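PDB 3U52: phenol hydroxylase component phN from Pseudomonas stutzeri, which probably hydroxylates phenol at a carboxylate-bridged diiron centre, as the large subunit of a multicomponent bacterial monooxygenase. Local coordinates for residues C399-I404 against Y429-D434; W265-F270 against D434-I439; R420-E425 against I439-P444; S332-T337 against T406-K411. One frame throughout, in Å; residues are numbered along the deposited sequence.

Overall arrangement
Interactions 1, 2 and 3 build the small zinc-bearing region that includes the YHS domain, and interaction 4 ties the loop leading into it to helix 331-342. Along the chain, interactions 1 and 4 are nested inside the loop closed by interaction 2. Interaction 3 crosses 1 and 2, interactions 1 and 4 cross, and 4 closes before 3 opens. Interactions 1 and 2 have centres about 9 Å apart and both touch the zinc ion. Interactions 2 and 3 share helix 434-442; 1 and 3 reach the same two-stranded antiparallel sheet. Salt bridges from Arg420 to Asp434 and Glu410 join the parts. Zinc site and sheet form one compact unit, joined to the helical body through helices 254-283 and 331-342.

Interaction 1: residues C399-I404 against Y429-D434. With ZN (zinc ion), chain I.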
loop_
_atom_site.group_PDB
_atom_site.type_symbol
_atom_site.label_atom_id
_atom_site.label_comp_id
_atom_site.label_asym_id
_atom_site.label_seq_id
_atom_site.Cartn_x
_atom_site.Cartn_y
_atom_site.Cartn_z
ATOM N N CYS A 399 -2.396 17.191 41.939
ATOM C CA CYS A 399 -2.328 18.636 41.724
ATOM C C CYS A 399 -3.674 19.169 41.247
ATOM O O CYS A 399 -4.260 18.616 40.331
ATOM C CB CYS A 399 -1.292 18.962 40.647
ATOM S SG CYS A 399 -1.023 20.714 40.307
ATOM N N GLN A 400 -4.111 20.306 41.816
ATOM C CA GLN A 400 -5.384 20.912 41.450
ATOM C C GLN A 400 -5.416 21.340 39.936
ATOM O O GLN A 400 -6.496 21.483 39.336
ATOM C CB GLN A 400 -5.650 22.147 42.341
ATOM C CG GLN A 400 -7.108 22.776 42.168
ATOM C CD GLN A 400 -8.196 21.799 42.573
ATOM O OE1 GLN A 400 -9.289 21.703 41.950
ATOM N NE2 GLN A 400 -7.951 21.121 43.634
ATOM N N VAL A 401 -4.249 21.527 39.328
ATOM C CA VAL A 401 -4.197 22.102 37.951
ATOM C C VAL A 401 -3.873 20.985 36.946
ATOM O O VAL A 401 -4.698 20.671 36.091
ATOM C CB VAL A 401 -3.229 23.318 37.828
ATOM C CG1 VAL A 401 -3.008 23.726 36.361
ATOM C CG2 VAL A 401 -3.736 24.542 38.675
ATOM N N CYS A 402 -2.727 20.332 37.086
ATOM C CA CYS A 402 -2.273 19.406 36.023
ATOM C C CYS A 402 -2.813 18.034 36.292
ATOM O O CYS A 402 -2.853 17.203 35.368
ATOM C CB CYS A 402 -0.718 19.416 35.871
ATOM S SG CYS A 402 0.195 18.681 37.256
ATOM N N GLN A 403 -3.325 17.838 37.529
ATOM C CA GLN A 403 -3.846 16.562 38.065
ATOM C C GLN A 403 -2.927 15.368 38.131
ATOM O O GLN A 403 -3.399 14.290 38.391
ATOM C CB GLN A 403 -5.188 16.152 37.432
ATOM C CG GLN A 403 -6.125 17.412 37.350
ATOM C CD GLN A 403 -7.469 17.112 36.780
ATOM O OE1 GLN A 403 -7.844 15.944 36.646
ATOM N NE2 GLN A 403 -8.215 18.155 36.433
ATOM N N ILE A 404 -1.634 15.556 37.981
ATOM C CA ILE A 404 -0.679 14.472 38.200
ATOM C C ILE A 404 -0.570 14.344 39.760
ATOM O O ILE A 404 -0.654 15.351 40.457
ATOM C CB ILE A 404 0.690 14.830 37.563
ATOM C CG1 ILE A 404 0.520 15.061 36.057
ATOM C CG2 ILE A 404 1.753 13.672 37.787
ATOM C CD1 ILE A 404 1.793 15.446 35.280
ATOM N N TYR A 429 -6.275 24.378 48.612
ATOM C CA TYR A 429 -5.973 23.748 47.296
ATOM C C TYR A 429 -4.505 23.455 47.300
ATOM O O TYR A 429 -3.741 24.211 47.920
ATOM C CB TYR A 429 -6.312 24.656 46.110
ATOM C CG TYR A 429 -7.789 24.939 46.078
ATOM C CD1 TYR A 429 -8.695 24.007 45.577
ATOM C CD2 TYR A 429 -8.283 26.137 46.624
ATOM C CE1 TYR A 429 -10.102 24.265 45.600
ATOM C CE2 TYR A 429 -9.663 26.389 46.690
ATOM C CZ TYR A 429 -10.551 25.447 46.189
ATOM O OH TYR A 429 -11.883 25.750 46.208
ATOM N N HIS A 430 -4.126 22.387 46.595
ATOM C CA HIS A 430 -2.741 21.899 46.555
ATOM C C HIS A 430 -2.237 21.738 45.106
ATOM O O HIS A 430 -3.017 21.397 44.180
ATOM C CB HIS A 430 -2.626 20.551 47.275
ATOM C CG HIS A 430 -3.122 20.599 48.695
ATOM N ND1 HIS A 430 -2.276 20.770 49.767
ATOM C CD2 HIS A 430 -4.380 20.627 49.199
ATOM C CE1 HIS A 430 -2.988 20.831 50.882
ATOM N NE2 HIS A 430 -4.267 20.750 50.564
ATOM N N PHE A 431 -0.921 21.913 44.948
ATOM C CA PHE A 431 -0.229 21.924 43.636
ATOM C C PHE A 431 1.071 21.123 43.690
ATOM O O PHE A 431 1.658 20.968 44.764
ATOM C CB PHE A 431 0.052 23.377 43.215
ATOM C CG PHE A 431 -1.146 24.258 43.369
ATOM C CD1 PHE A 431 -2.185 24.208 42.439
ATOM C CD2 PHE A 431 -1.308 25.032 44.515
ATOM C CE1 PHE A 431 -3.368 24.974 42.637
ATOM C CE2 PHE A 431 -2.476 25.847 44.699
ATOM C CZ PHE A 431 -3.496 25.790 43.785
ATOM N N CYS A 432 1.546 20.675 42.520
ATOM C CA CYS A 432 2.820 19.932 42.439
ATOM C C CYS A 432 4.056 20.871 42.356
ATOM O O CYS A 432 5.202 20.379 42.447
ATOM C CB CYS A 432 2.789 19.063 41.195
ATOM S SG CYS A 432 2.697 20.059 39.661
ATOM N N SER A 433 3.843 22.169 42.158
ATOM C CA SER A 433 4.902 23.107 41.805
ATOM C C SER A 433 4.421 24.558 41.845
ATOM O O SER A 433 3.225 24.816 41.897
ATOM C CB SER A 433 5.332 22.855 40.367
ATOM O OG SER A 433 4.164 22.962 39.533
ATOM N N ASP A 434 5.373 25.495 41.749
ATOM C CA ASP A 434 5.090 26.912 41.581
ATOM C C ASP A 434 4.409 27.132 40.250
ATOM O O ASP A 434 3.593 28.019 40.133
ATOM C CB ASP A 434 6.369 27.744 41.626
ATOM C CG ASP A 434 6.995 27.808 43.035
ATOM O OD1 ASP A 434 6.279 28.060 44.028
ATOM O OD2 ASP A 434 8.219 27.623 43.121
HETATM ZN ZN ZN I . 0.616 20.451 38.606
#
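A four-cysteine zinc site joins the loop 399-404 to the end of strand 427-431. Cys399 SG and Cys402 SG bind the zinc ion from a CxxC turn, and Cys432 SG binds it at 2.4 Å from across the contact. Cys436, on the next helix, is the fourth ligand. Cys399 SG also accepts N-H groups from Val401 and, at 3.4 Å, from Cys432 N; these bonds would probably temper the charge of the thiolate. Gln400 N donates to His430 O at 2.8 Å, with the donor nearly in line with the carbonyl. With CG anti to its carbonyl carbon (chi1 -48°), Phe431 sets ring atom CE1 3.6 Å from Gln400 CB and 4.0 Å from Val401 CG2. Losing the ring of Phe431 to an alanine is likely to open a gap beside Gln400 CB and Val401 CG2. The pairing of a CxxC turn with two cysteines at a strand-to-helix junction is typical of Cys4 zinc sites, and here the role is probably structural.

Interaction 2: residues W265-F270 against D434-I439; sequences WFWRGF and DGCCDI. With ZN (zinc ion), chain I.
Cys436 SG is the polar atom where this contact meets the metal. It binds the zinc ion at 2.2 Å and also lies at the edge of the Trp267 indole, 3.5 Å from Trp267 NE1, in a sulfur-aromatic contact. The other three zinc ligands are Cys399, Cys402 and Cys432. The indole lies against the first turn of helix 434-442. Gly435 CA sits over its five-membered ring, 3.7 Å from the centroid and 9° off the ring normal, which makes a CH-pi contact. Having no side chain, the glycine lets the indole lie directly on its CA. Phe270 CD2 covers the opposite face, so the ring is held between the two. Trp267 reaches across with CG anti to its backbone N (chi1 -173°). Farther along, Ile439 CD1 meets the ring edge 4.0 Å from Trp267 CD1 and packs 3.9 Å from Arg268 CG. Beyond that carbon the Arg268 chain bends and carries NH1 to a salt bridge with Asp181. A serine at Trp267 would probably leave Gly435 without its aromatic cover and open a gap beside the zinc-bound sulfur of Cys436. The axes of segments 265-270 and 434-439 come within 9.8 Å, at a signed crossing angle of -130°. This is helix packing in which a tryptophan of one helix lies flat on a glycine of the other, next to the fourth ligand of a Cys4 zinc site.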
loop_
_atom_site.group_PDB
_atom_site.type_symbol
_atom_site.label_atom_id
_atom_site.label_comp_id
_atom_site.label_asym_id
_atom_site.label_seq_id
_atom_site.Cartn_x
_atom_site.Cartn_y
_atom_site.Cartn_z
ATOM N N TRP A 265 0.853 27.637 29.060
ATOM C CA TRP A 265 0.773 26.472 28.206
ATOM C C TRP A 265 2.124 25.813 28.065
ATOM O O TRP A 265 2.193 24.631 27.840
ATOM C CB TRP A 265 0.157 26.860 26.832
ATOM C CG TRP A 265 -1.337 27.047 27.080
ATOM C CD1 TRP A 265 -2.007 28.223 27.158
ATOM C CD2 TRP A 265 -2.299 26.008 27.398
ATOM N NE1 TRP A 265 -3.334 27.994 27.491
ATOM C CE2 TRP A 265 -3.536 26.638 27.600
ATOM C CE3 TRP A 265 -2.233 24.603 27.457
ATOM C CZ2 TRP A 265 -4.732 25.912 27.901
ATOM C CZ3 TRP A 265 -3.420 23.867 27.774
ATOM C CH2 TRP A 265 -4.638 24.538 27.986
ATOM N N PHE A 266 3.203 26.587 28.167
ATOM C CA PHE A 266 4.508 25.943 28.365
ATOM C C PHE A 266 4.408 24.988 29.529
ATOM O O PHE A 266 4.830 23.812 29.406
ATOM C CB PHE A 266 5.668 26.925 28.663
ATOM C CG PHE A 266 6.926 26.213 29.078
ATOM C CD1 PHE A 266 7.336 26.211 30.417
ATOM C CD2 PHE A 266 7.649 25.463 28.121
ATOM C CE1 PHE A 266 8.467 25.501 30.812
ATOM C CE2 PHE A 266 8.831 24.769 28.520
ATOM C CZ PHE A 266 9.196 24.765 29.872
ATOM N N TRP A 267 3.890 25.474 30.655
ATOM C CA TRP A 267 3.956 24.712 31.893
ATOM C C TRP A 267 2.975 23.520 31.880
ATOM O O TRP A 267 3.346 22.404 32.200
ATOM C CB TRP A 267 3.835 25.593 33.149
ATOM C CG TRP A 267 4.098 24.728 34.361
ATOM C CD1 TRP A 267 3.176 24.168 35.187
ATOM C CD2 TRP A 267 5.381 24.335 34.871
ATOM N NE1 TRP A 267 3.801 23.430 36.148
ATOM C CE2 TRP A 267 5.155 23.504 35.973
ATOM C CE3 TRP A 267 6.701 24.585 34.472
ATOM C CZ2 TRP A 267 6.212 22.917 36.725
ATOM C CZ3 TRP A 267 7.753 24.013 35.217
ATOM C CH2 TRP A 267 7.502 23.198 36.323
ATOM N N ARG A 268 1.744 23.742 31.417
ATOM C CA ARG A 268 0.818 22.625 31.184
ATOM C C ARG A 268 1.327 21.577 30.156
ATOM O O ARG A 268 1.143 20.374 30.349
ATOM C CB ARG A 268 -0.575 23.153 30.760
ATOM C CG ARG A 268 -1.339 23.818 31.938
ATOM C CD ARG A 268 -2.886 23.469 31.891
ATOM N NE ARG A 268 -3.100 22.057 32.207
ATOM C CZ ARG A 268 -4.239 21.547 32.652
ATOM N NH1 ARG A 268 -5.290 22.322 32.811
ATOM N NH2 ARG A 268 -4.340 20.249 32.912
ATOM N N GLY A 269 1.953 22.050 29.079
ATOM C CA GLY A 269 2.509 21.176 28.066
ATOM C C GLY A 269 3.670 20.379 28.650
ATOM O O GLY A 269 3.779 19.168 28.419
ATOM N N PHE A 270 4.508 21.027 29.454
ATOM C CA PHE A 270 5.612 20.307 30.121
ATOM C C PHE A 270 5.082 19.151 31.047
ATOM O O PHE A 270 5.613 18.018 31.061
ATOM C CB PHE A 270 6.462 21.330 30.931
ATOM C CG PHE A 270 7.452 20.694 31.850
ATOM C CD1 PHE A 270 8.400 19.807 31.368
ATOM C CD2 PHE A 270 7.442 20.997 33.204
ATOM C CE1 PHE A 270 9.359 19.232 32.257
ATOM C CE2 PHE A 270 8.379 20.432 34.075
ATOM C CZ PHE A 270 9.326 19.551 33.587
ATOM N N ASP A 434 5.373 25.495 41.749
ATOM C CA ASP A 434 5.090 26.912 41.581
ATOM C C ASP A 434 4.409 27.132 40.250
ATOM O O ASP A 434 3.593 28.019 40.133
ATOM C CB ASP A 434 6.369 27.744 41.626
ATOM C CG ASP A 434 6.995 27.808 43.035
ATOM O OD1 ASP A 434 6.279 28.060 44.028
ATOM O OD2 ASP A 434 8.219 27.623 43.121
ATOM N N GLY A 435 4.749 26.362 39.229
ATOM C CA GLY A 435 4.208 26.655 37.902
ATOM C C GLY A 435 2.699 26.467 37.873
ATOM O O GLY A 435 1.983 27.297 37.329
ATOM N N CYS A 436 2.228 25.385 38.496
ATOM C CA CYS A 436 0.797 25.080 38.593
ATOM C C CYS A 436 0.111 26.020 39.585
ATOM O O CYS A 436 -0.977 26.487 39.351
ATOM C CB CYS A 436 0.613 23.632 38.986
ATOM S SG CYS A 436 0.815 22.435 37.561
ATOM N N CYS A 437 0.788 26.337 40.674
ATOM C CA CYS A 437 0.275 27.339 41.610
ATOM C C CYS A 437 -0.032 28.660 40.913
ATOM O O CYS A 437 -1.113 29.216 41.103
ATOM C CB CYS A 437 1.242 27.510 42.812
ATOM S SG CYS A 437 0.466 28.503 44.150
ATOM N N ASP A 438 0.885 29.182 40.085
ATOM C CA ASP A 438 0.675 30.459 39.416
ATOM C C ASP A 438 -0.459 30.449 38.408
ATOM O O ASP A 438 -1.146 31.450 38.227
ATOM C CB ASP A 438 1.930 30.915 38.693
ATOM C CG ASP A 438 2.985 31.455 39.641
ATOM O OD1 ASP A 438 2.741 31.489 40.888
ATOM O OD2 ASP A 438 4.067 31.808 39.119
ATOM N N ILE A 439 -0.642 29.325 37.728
ATOM C CA ILE A 439 -1.753 29.170 36.798
ATOM C C ILE A 439 -3.080 29.246 37.621
ATOM O O ILE A 439 -4.050 29.937 37.241
ATOM C CB ILE A 439 -1.654 27.783 36.051
ATOM C CG1 ILE A 439 -0.478 27.778 35.090
ATOM C CG2 ILE A 439 -2.983 27.450 35.326
ATOM C CD1 ILE A 439 -0.107 26.436 34.572
HETATM ZN ZN ZN I . 0.616 20.451 38.606
#

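Interaction 3: residues R420-E425 against I439-P444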
loop_
_atom_site.group_PDB
_atom_site.type_symbol
_atom_site.label_atom_id
_atom_site.label_comp_id
_atom_site.label_asym_id
_atom_site.label_seq_id
_atom_site.Cartn_x
_atom_site.Cartn_y
_atom_site.Cartn_z
ATOM N N ARG A 420 3.027 22.695 46.910
ATOM C CA ARG A 420 2.597 24.046 47.306
ATOM C C ARG A 420 1.128 23.982 47.692
ATOM O O ARG A 420 0.375 23.085 47.201
ATOM C CB ARG A 420 2.770 25.043 46.153
ATOM C CG ARG A 420 4.170 25.168 45.593
ATOM C CD ARG A 420 5.138 25.797 46.598
ATOM N NE ARG A 420 6.480 25.875 45.996
ATOM C CZ ARG A 420 7.481 25.010 46.203
ATOM N NH1 ARG A 420 7.372 23.955 47.009
ATOM N NH2 ARG A 420 8.622 25.208 45.584
ATOM N N GLN A 421 0.701 24.884 48.592
ATOM C CA GLN A 421 -0.728 24.931 48.976
ATOM C C GLN A 421 -1.132 26.354 49.246
ATOM O O GLN A 421 -0.297 27.212 49.581
ATOM C CB GLN A 421 -1.099 24.005 50.158
ATOM C CG GLN A 421 -0.701 24.459 51.569
ATOM C CD GLN A 421 -1.112 23.461 52.619
ATOM O OE1 GLN A 421 -0.322 22.596 52.994
ATOM N NE2 GLN A 421 -2.358 23.545 53.076
ATOM N N ILE A 422 -2.411 26.603 49.084
ATOM C CA ILE A 422 -2.927 27.947 49.174
ATOM C C ILE A 422 -4.299 27.844 49.843
ATOM O O ILE A 422 -4.850 26.751 49.960
ATOM C CB ILE A 422 -2.911 28.577 47.739
ATOM C CG1 ILE A 422 -2.038 29.848 47.650
ATOM C CG2 ILE A 422 -4.251 28.450 46.969
ATOM C CD1 ILE A 422 -2.758 31.247 47.779
ATOM N N GLU A 423 -4.784 28.968 50.359
ATOM C CA GLU A 423 -6.169 29.127 50.758
ATOM C C GLU A 423 -6.803 30.066 49.761
ATOM O O GLU A 423 -6.244 31.124 49.436
ATOM C CB GLU A 423 -6.257 29.741 52.147
ATOM C CG GLU A 423 -5.650 28.885 53.179
ATOM C CD GLU A 423 -5.786 29.485 54.547
ATOM O OE1 GLU A 423 -6.950 29.578 55.047
ATOM O OE2 GLU A 423 -4.733 29.860 55.121
ATOM N N HIS A 424 -7.933 29.636 49.219
ATOM C CA HIS A 424 -8.689 30.492 48.329
ATOM C C HIS A 424 -10.163 30.502 48.751
ATOM O O HIS A 424 -10.853 29.468 48.651
ATOM C CB HIS A 424 -8.591 30.015 46.881
ATOM C CG HIS A 424 -9.265 30.934 45.918
ATOM N ND1 HIS A 424 -10.501 30.665 45.373
ATOM C CD2 HIS A 424 -8.888 32.143 45.428
ATOM C CE1 HIS A 424 -10.870 31.669 44.594
ATOM N NE2 HIS A 424 -9.905 32.574 44.603
ATOM N N GLU A 425 -10.622 31.677 49.196
ATOM C CA GLU A 425 -11.983 31.904 49.683
ATOM C C GLU A 425 -12.435 30.835 50.654
ATOM O O GLU A 425 -13.513 30.276 50.519
ATOM C CB GLU A 425 -12.962 32.092 48.504
ATOM C CG GLU A 425 -12.386 33.138 47.533
ATOM C CD GLU A 425 -13.393 33.756 46.568
ATOM O OE1 GLU A 425 -13.033 34.761 45.902
ATOM O OE2 GLU A 425 -14.543 33.280 46.511
ATOM N N ILE A 439 -0.642 29.325 37.728
ATOM C CA ILE A 439 -1.753 29.170 36.798
ATOM C C ILE A 439 -3.080 29.246 37.621
ATOM O O ILE A 439 -4.050 29.937 37.241
ATOM C CB ILE A 439 -1.654 27.783 36.051
ATOM C CG1 ILE A 439 -0.478 27.778 35.090
ATOM C CG2 ILE A 439 -2.983 27.450 35.326
ATOM C CD1 ILE A 439 -0.107 26.436 34.572
ATOM N N PHE A 440 -3.130 28.544 38.746
ATOM C CA PHE A 440 -4.390 28.505 39.538
ATOM C C PHE A 440 -4.715 29.914 40.036
ATOM O O PHE A 440 -5.878 30.351 40.016
ATOM C CB PHE A 440 -4.242 27.559 40.711
ATOM C CG PHE A 440 -5.436 27.535 41.626
ATOM C CD1 PHE A 440 -6.415 26.589 41.442
ATOM C CD2 PHE A 440 -5.593 28.489 42.648
ATOM C CE1 PHE A 440 -7.546 26.542 42.276
ATOM C CE2 PHE A 440 -6.710 28.457 43.496
ATOM C CZ PHE A 440 -7.702 27.489 43.289
ATOM N N LYS A 441 -3.698 30.636 40.477
ATOM C CA LYS A 441 -3.901 31.964 41.079
ATOM C C LYS A 441 -4.442 32.973 40.091
ATOM O O LYS A 441 -5.199 33.862 40.484
ATOM C CB LYS A 441 -2.622 32.495 41.738
ATOM C CG LYS A 441 -2.244 31.678 42.972
ATOM C CD LYS A 441 -1.089 32.240 43.768
ATOM C CE LYS A 441 0.046 32.673 42.872
ATOM N NZ LYS A 441 1.263 32.892 43.744
ATOM N N HIS A 442 -4.066 32.843 38.815
ATOM C CA HIS A 442 -4.606 33.711 37.784
ATOM C C HIS A 442 -6.077 33.413 37.376
ATOM O O HIS A 442 -6.791 34.337 36.975
ATOM C CB HIS A 442 -3.656 33.798 36.571
ATOM C CG HIS A 442 -3.992 34.917 35.625
ATOM N ND1 HIS A 442 -4.573 34.704 34.391
ATOM C CD2 HIS A 442 -3.849 36.260 35.743
ATOM C CE1 HIS A 442 -4.779 35.864 33.792
ATOM N NE2 HIS A 442 -4.349 36.824 34.588
ATOM N N GLU A 443 -6.535 32.150 37.510
ATOM C CA GLU A 443 -7.870 31.719 37.069
ATOM C C GLU A 443 -8.495 30.749 38.071
ATOM O O GLU A 443 -8.883 29.607 37.699
ATOM C CB GLU A 443 -7.823 31.061 35.671
ATOM C CG GLU A 443 -7.323 31.930 34.588
ATOM C CD GLU A 443 -7.218 31.175 33.239
ATOM O OE1 GLU A 443 -8.115 31.459 32.383
ATOM O OE2 GLU A 443 -6.284 30.295 33.051
ATOM N N PRO A 444 -8.652 31.195 39.355
ATOM C CA PRO A 444 -9.135 30.196 40.293
ATOM C C PRO A 444 -10.510 29.666 39.973
ATOM O O PRO A 444 -10.739 28.492 40.227
ATOM C CB PRO A 444 -9.088 30.905 41.681
ATOM C CG PRO A 444 -8.912 32.352 41.395
ATOM C CD PRO A 444 -8.383 32.512 39.972
#
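His424 lays its imidazole across Pro444, and both side chains leave the backbone toward the opposite segment. The His424 CG lies anti to the backbone N (chi1 -175°), which carries the ring out over the end of helix 434-442. Pro444 CB then sits over one face, 3.7 Å from the ring centroid, in a CH-pi contact. Pro444 CG approaches closest, 3.4 Å from His424 NE2. Glu425 CG covers the opposite face of the imidazole. Phe440 also holds CG anti to its backbone N (chi1 176°). Its edge points at the face of His424, with centroids 5.9 Å apart and planes at 90°, a T-shaped pair. Phe440 CE2 lies 4.2 Å from His424 CB and 4.3 Å from Ile422 CG2. Ile422 CD1 reaches Lys441 CD at 4.5 Å, a loose contact near the surface. The Phe440 ring also meets those of Tyr429 and Phe431 of the neighbouring strand, and Pro444 CA lies over the centre of one of its faces. The packing of one sheet face on the following helix, by an aromatic cluster, is that of a small beta-beta-alpha unit within the YHS domain.

Interaction 4: residues S332-T337 against T406-K411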
loop_
_atom_site.group_PDB
_atom_site.type_symbol
_atom_site.label_atom_id
_atom_site.label_comp_id
_atom_site.label_asym_id
_atom_site.label_seq_id
_atom_site.Cartn_x
_atom_site.Cartn_y
_atom_site.Cartn_z
ATOM N N SER A 332 11.508 11.093 34.135
ATOM C CA SER A 332 11.096 9.746 33.710
ATOM C C SER A 332 11.176 8.726 34.839
ATOM O O SER A 332 10.327 7.847 34.962
ATOM C CB SER A 332 11.906 9.310 32.489
ATOM O OG SER A 332 13.235 8.993 32.847
ATOM N N HIS A 333 12.176 8.877 35.700
ATOM C CA HIS A 333 12.388 7.966 36.829
ATOM C C HIS A 333 11.316 8.157 37.946
ATOM O O HIS A 333 10.787 7.182 38.479
ATOM C CB HIS A 333 13.804 8.194 37.387
ATOM C CG HIS A 333 14.863 8.313 36.313
ATOM N ND1 HIS A 333 15.152 7.280 35.438
ATOM C CD2 HIS A 333 15.645 9.359 35.946
ATOM C CE1 HIS A 333 16.090 7.676 34.591
ATOM N NE2 HIS A 333 16.413 8.927 34.881
ATOM N N GLN A 334 11.001 9.412 38.286
ATOM C CA GLN A 334 9.896 9.718 39.217
ATOM C C GLN A 334 8.551 9.149 38.727
ATOM O O GLN A 334 7.784 8.521 39.493
ATOM C CB GLN A 334 9.791 11.243 39.423
ATOM C CG GLN A 334 10.993 11.840 40.147
ATOM C CD GLN A 334 11.030 13.372 40.120
ATOM O OE1 GLN A 334 10.584 14.019 39.168
ATOM N NE2 GLN A 334 11.598 13.956 41.185
ATOM N N LEU A 335 8.259 9.310 37.451
ATOM C CA LEU A 335 7.001 8.834 36.927
ATOM C C LEU A 335 6.949 7.302 36.834
ATOM O O LEU A 335 5.913 6.704 37.115
ATOM C CB LEU A 335 6.736 9.471 35.556
ATOM C CG LEU A 335 6.101 10.841 35.746
ATOM C CD1 LEU A 335 6.592 11.664 34.624
ATOM C CD2 LEU A 335 4.603 10.605 35.648
ATOM N N TRP A 336 8.068 6.652 36.472
ATOM C CA TRP A 336 7.982 5.201 36.246
ATOM C C TRP A 336 7.715 4.548 37.571
ATOM O O TRP A 336 6.885 3.646 37.729
ATOM C CB TRP A 336 9.262 4.644 35.639
ATOM C CG TRP A 336 9.236 3.143 35.372
ATOM C CD1 TRP A 336 9.975 2.164 36.022
ATOM C CD2 TRP A 336 8.423 2.454 34.419
ATOM N NE1 TRP A 336 9.698 0.926 35.477
ATOM C CE2 TRP A 336 8.775 1.080 34.476
ATOM C CE3 TRP A 336 7.468 2.874 33.469
ATOM C CZ2 TRP A 336 8.192 0.130 33.649
ATOM C CZ3 TRP A 336 6.891 1.922 32.654
ATOM C CH2 TRP A 336 7.257 0.568 32.750
ATOM N N THR A 337 8.459 5.004 38.554
ATOM C CA THR A 337 8.254 4.571 39.958
ATOM C C THR A 337 6.790 4.826 40.543
ATOM O O THR A 337 6.201 3.955 41.247
ATOM C CB THR A 337 9.553 5.079 40.690
ATOM O OG1 THR A 337 10.454 4.013 41.019
ATOM C CG2 THR A 337 9.414 6.107 41.627
ATOM N N THR A 406 1.192 14.469 43.238
ATOM C CA THR A 406 2.263 15.409 43.590
ATOM C C THR A 406 3.574 14.659 43.887
ATOM O O THR A 406 3.969 14.495 45.025
ATOM C CB THR A 406 1.810 16.328 44.763
ATOM O OG1 THR A 406 1.190 15.525 45.763
ATOM C CG2 THR A 406 0.735 17.220 44.265
ATOM N N ILE A 407 4.254 14.222 42.838
ATOM C CA ILE A 407 5.396 13.294 42.970
ATOM C C ILE A 407 6.734 14.007 42.655
ATOM O O ILE A 407 7.787 13.391 42.744
ATOM C CB ILE A 407 5.283 12.142 41.923
ATOM C CG1 ILE A 407 5.141 12.733 40.515
ATOM C CG2 ILE A 407 4.083 11.299 42.166
ATOM C CD1 ILE A 407 5.287 11.719 39.376
ATOM N N PHE A 408 6.666 15.277 42.215
ATOM C CA PHE A 408 7.820 15.989 41.692
ATOM C C PHE A 408 8.590 16.666 42.807
ATOM O O PHE A 408 8.011 17.061 43.795
ATOM C CB PHE A 408 7.348 17.043 40.682
ATOM C CG PHE A 408 6.588 16.461 39.546
ATOM C CD1 PHE A 408 5.232 16.658 39.417
ATOM C CD2 PHE A 408 7.246 15.680 38.614
ATOM C CE1 PHE A 408 4.505 16.065 38.335
ATOM C CE2 PHE A 408 6.553 15.104 37.533
ATOM C CZ PHE A 408 5.181 15.297 37.413
ATOM N N THR A 409 9.888 16.865 42.604
ATOM C CA THR A 409 10.779 17.417 43.651
ATOM C C THR A 409 11.384 18.792 43.361
ATOM O O THR A 409 11.398 19.276 42.218
ATOM C CB THR A 409 11.876 16.398 43.983
ATOM O OG1 THR A 409 12.570 16.017 42.774
ATOM C CG2 THR A 409 11.270 15.153 44.598
ATOM N N GLU A 410 11.871 19.445 44.413
ATOM C CA GLU A 410 12.390 20.790 44.330
ATOM C C GLU A 410 13.668 20.744 43.472
ATOM O O GLU A 410 14.426 19.768 43.489
ATOM C CB GLU A 410 12.723 21.333 45.751
ATOM C CG GLU A 410 11.563 21.425 46.703
ATOM C CD GLU A 410 10.727 22.679 46.466
ATOM O OE1 GLU A 410 11.007 23.408 45.507
ATOM O OE2 GLU A 410 9.809 22.966 47.269
ATOM N N LYS A 411 13.828 21.799 42.697
ATOM C CA LYS A 411 14.959 22.051 41.842
ATOM C C LYS A 411 16.240 21.915 42.642
ATOM O O LYS A 411 17.151 21.262 42.174
ATOM C CB LYS A 411 14.815 23.467 41.314
ATOM C CG LYS A 411 15.723 23.866 40.191
ATOM C CD LYS A 411 15.527 25.363 39.965
ATOM C CE LYS A 411 16.197 25.819 38.663
ATOM N NZ LYS A 411 17.647 25.419 38.527
HETATM O O HOH W 1 10.692 16.661 39.428
#
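Gln334 carries the polar part of this contact from helix 331-342 to the segment 406-411. Its NE2 donates to Thr409 OG1 at 2.8 Å, but the N-H is bent to 125° and the bond is weak. On the other side of the amide, OE1 accepts a hydrogen from a water at 2.7 Å. That water in turn accepts from Thr409 N at 3.3 Å, so the amide meets Thr409 both directly and through solvent. Gln334 OE1 also lies at the edge of the Phe408 ring, 3.8 Å from CD2, with the amide and ring planes 68° apart. The Gln334 chain is extended beyond CG (chi2 169°), which brings the amide this far from the helix. One step along, Ile407 CD1 packs 3.8 Å from Leu335 CG, and the two side chains cross at about a right angle. Ile407 CD1 also lies 4.1 Å from Gln334 O. A second shell packs round these groups. Ile407 CG1 stands over the centre of one face of the Phe408 ring, and Arg271 makes a cation-pi contact with that ring. Phe408 also touches the zinc ligand Cys432. Gln334 packs on Tyr373 of helix 369-385 and Leu335 on Ser274 of helix 254-283. One side of segment 406-411 thus packs on helix 331-342, while its backbone bonds from Phe408 to Ser418, in strand 417-424, and from Glu410 to Met416 just before that strand.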